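Local coordinates for protein myosin-4 (Saccharomyces cerevisiae, PDB 3MMI) that is a type V myosin motor that, recruited through SHE3, carries specific mRNAs such as ASH1 mRNA toward the bud, and is represented here by its globular tail, at residues A[169-172]-A[173-177]. Sequence-based numbering, arbitrary orientation.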
ATOM      1  N   GLU A 169      14.342  -8.307   5.982  1.00 26.11           N
ATOM      2  CA  GLU A 169      14.338  -8.992   7.288  1.00 26.86           C
ATOM      3  C   GLU A 169      13.681  -8.146   8.431  1.00 26.07           C
ATOM      4  O   GLU A 169      14.150  -8.104   9.616  1.00 23.88           O
ATOM      5  CB  GLU A 169      15.785  -9.391   7.706  1.00 26.00           C
ATOM      6  CG  GLU A 169      16.517 -10.288   6.664  1.00 35.81           C
ATOM      7  CD  GLU A 169      17.943 -10.637   7.086  1.00 41.76           C
ATOM      8  OE1 GLU A 169      18.195 -11.764   7.411  1.00 43.58           O
ATOM      9  OE2 GLU A 169      18.829  -9.780   7.114  1.00 49.42           O
ATOM     10  N   ILE A 170      12.596  -7.466   8.089  1.00 26.64           N
ATOM     11  CA  ILE A 170      11.949  -6.568   9.012  1.00 27.87           C
ATOM     12  C   ILE A 170      11.628  -7.198  10.364  1.00 25.94           C
ATOM     13  O   ILE A 170      11.862  -6.575  11.403  1.00 27.03           O
ATOM     14  CB  ILE A 170      10.715  -5.837   8.412  1.00 31.65           C
ATOM     15  CG1 ILE A 170      11.131  -4.433   7.879  1.00 41.31           C
ATOM     16  CG2 ILE A 170       9.787  -5.364   9.509  1.00 25.60           C
ATOM     17  CD1 ILE A 170      11.276  -4.327   6.433  1.00 33.09           C
ATOM     18  N   PHE A 171      11.192  -8.433  10.364  1.00 23.61           N
ATOM     19  CA  PHE A 171      10.978  -9.146  11.564  1.00 22.48           C
ATOM     20  C   PHE A 171      12.181  -9.213  12.521  1.00 25.42           C
ATOM     21  O   PHE A 171      12.072  -8.855  13.704  1.00 26.03           O
ATOM     22  CB  PHE A 171      10.394 -10.564  11.309  1.00 23.51           C
ATOM     23  CG  PHE A 171      10.186 -11.317  12.598  1.00 24.50           C
ATOM     24  CD1 PHE A 171       9.034 -11.105  13.357  1.00 25.31           C
ATOM     25  CD2 PHE A 171      11.189 -12.107  13.126  1.00 25.17           C
ATOM     26  CE1 PHE A 171       8.856 -11.771  14.648  1.00 26.95           C
ATOM     27  CE2 PHE A 171      11.050 -12.743  14.392  1.00 27.81           C
ATOM     28  CZ  PHE A 171       9.876 -12.627  15.146  1.00 24.42           C
ATOM     29  N   ASP A 172      13.318  -9.728  12.043  1.00 27.59           N
ATOM     30  CA  ASP A 172      14.542  -9.858  12.851  1.00 29.78           C
ATOM     31  C   ASP A 172      15.114  -8.575  13.263  1.00 27.21           C
ATOM     32  O   ASP A 172      15.746  -8.521  14.286  1.00 31.26           O
ATOM     33  CB  ASP A 172      15.678 -10.634  12.155  1.00 30.75           C
ATOM     34  CG  ASP A 172      15.446 -12.135  12.162  1.00 37.64           C
ATOM     35  OD1 ASP A 172      14.807 -12.621  13.102  1.00 37.49           O
ATOM     36  OD2 ASP A 172      15.886 -12.835  11.196  1.00 45.42           O
ATOM     37  N   MET A 173      14.876  -7.541  12.489  1.00 26.36           N
ATOM     38  CA  MET A 173      15.359  -6.180  12.799  1.00 24.23           C
ATOM     39  C   MET A 173      14.543  -5.579  13.937  1.00 22.79           C
ATOM     40  O   MET A 173      15.051  -4.842  14.721  1.00 21.45           O
ATOM     41  CB  MET A 173      15.186  -5.357  11.500  1.00 26.90           C
ATOM     42  CG  MET A 173      16.145  -4.242  11.294  1.00 31.55           C
ATOM     43  SD  MET A 173      15.831  -3.293   9.844  1.00 33.42           S
ATOM     44  CE  MET A 173      14.661  -4.264   8.906  1.00 57.70           C
ATOM     45  N   VAL A 174      13.226  -5.870  13.995  1.00 24.14           N
ATOM     46  CA  VAL A 174      12.322  -5.024  14.797  1.00 20.33           C
ATOM     47  C   VAL A 174      11.779  -5.782  15.941  1.00 19.07           C
ATOM     48  O   VAL A 174      11.817  -5.246  17.047  1.00 20.79           O
ATOM     49  CB  VAL A 174      11.134  -4.404  13.980  1.00 23.00           C
ATOM     50  CG1 VAL A 174      10.112  -3.757  14.929  1.00 17.17           C
ATOM     51  CG2 VAL A 174      11.591  -3.527  12.898  1.00 15.24           C
ATOM     52  N   LEU A 175      11.291  -7.004  15.730  1.00 20.78           N
ATOM     53  CA  LEU A 175      10.491  -7.741  16.715  1.00 21.56           C
ATOM     54  C   LEU A 175      11.205  -8.872  17.481  1.00 26.43           C
ATOM     55  O   LEU A 175      10.667  -9.348  18.533  1.00 26.31           O
ATOM     56  CB  LEU A 175       9.311  -8.373  15.960  1.00 20.90           C
ATOM     57  CG  LEU A 175       8.293  -7.406  15.411  1.00 18.94           C
ATOM     58  CD1 LEU A 175       7.184  -8.166  14.746  1.00 14.81           C
ATOM     59  CD2 LEU A 175       7.784  -6.497  16.668  1.00 15.03           C
ATOM     60  N   ASN A 176      12.306  -9.386  16.896  1.00 28.42           N
ATOM     61  CA  ASN A 176      12.979 -10.650  17.363  1.00 32.27           C
ATOM     62  C   ASN A 176      13.764 -10.382  18.610  1.00 33.67           C
ATOM     63  O   ASN A 176      14.827  -9.791  18.556  1.00 27.73           O
ATOM     64  CB  ASN A 176      13.952 -11.182  16.296  1.00 35.35           C
ATOM     65  CG  ASN A 176      14.481 -12.589  16.617  1.00 36.98           C
ATOM     66  OD1 ASN A 176      14.369 -13.081  17.740  1.00 39.70           O
ATOM     67  ND2 ASN A 176      15.051 -13.227  15.606  1.00 35.10           N
ATOM     68  N   GLU A 177      13.225 -10.773  19.761  1.00 39.15           N
ATOM     69  CA  GLU A 177      13.887 -10.366  21.009  1.00 42.75           C
ATOM     70  C   GLU A 177      15.242 -11.017  21.141  1.00 43.93           C
ATOM     71  O   GLU A 177      16.145 -10.404  21.743  1.00 43.89           O
ATOM     72  CB  GLU A 177      13.022 -10.629  22.248  1.00 44.74           C
ATOM     73  CG  GLU A 177      12.599 -12.091  22.462  1.00 53.87           C
ATOM     74  CD  GLU A 177      13.483 -12.787  23.510  1.00 58.81           C
ATOM     75  OE1 GLU A 177      14.188 -12.051  24.221  1.00 61.63           O
ATOM     76  OE2 GLU A 177      13.477 -14.048  23.591  1.00 61.83           O
TER
HETATM   77  O   HOH W   1      15.540  -7.231  17.142  1.00 58.49           O
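Met173 opens the run of contacts by donating its N to Glu169 O at 3.0 Å, with an N-H...O angle of 153° and the donor nearly in line with the carbonyl bond. Its side chain bends at chi3, folding CE back over the preceding turn to lie 3.7 Å from Ile170 CG1. Val174 N is shared between a weak bond to Ile170 O and a 3.2 Å bond to Phe171 O, whose donor stands 69° out of the carbonyl plane. Within the Dilute (globular tail) fold the short helix 170-174 packs against helices 209-234 and 240-257, where Val174 touches Leu227 and Val246. This short helix follows the long helix 132-168, which ends in a Schellman motif with Glu169, at positive phi, as its C-prime residue. Leu175 N reaches the same Phe171 O at 2.9 Å and lies much nearer the carbonyl plane than Val174 N does. With CG anti to the backbone N (chi1 179°), Phe171 swings its ring to where the CD1/CE1 side meets Leu175 CB and CD1, CB approaching CE1 obliquely at 3.7 Å, and where CE2 lies by Asn176. Lys234 makes a cation-pi contact with this ring, while Leu175 O is hydrogen-bonded to Tyr242 OH. Asn176 N adds a weak third bond to Phe171 O, so one carbonyl gathers the amides at the end of the helix. The asparagine places CB 3.8 Å from Phe171 CE2 and sends ND2 to Asp172 OD1 at 2.6 Å, meeting the carboxylate oxygen from above its plane. Substituting an alanine at Asn176 would probably leave the Asp172 carboxylate without this amide donor and freer to turn. Water 1 lies within hydrogen-bonding distance of Asp172 O and Asn176 O and can donate to either.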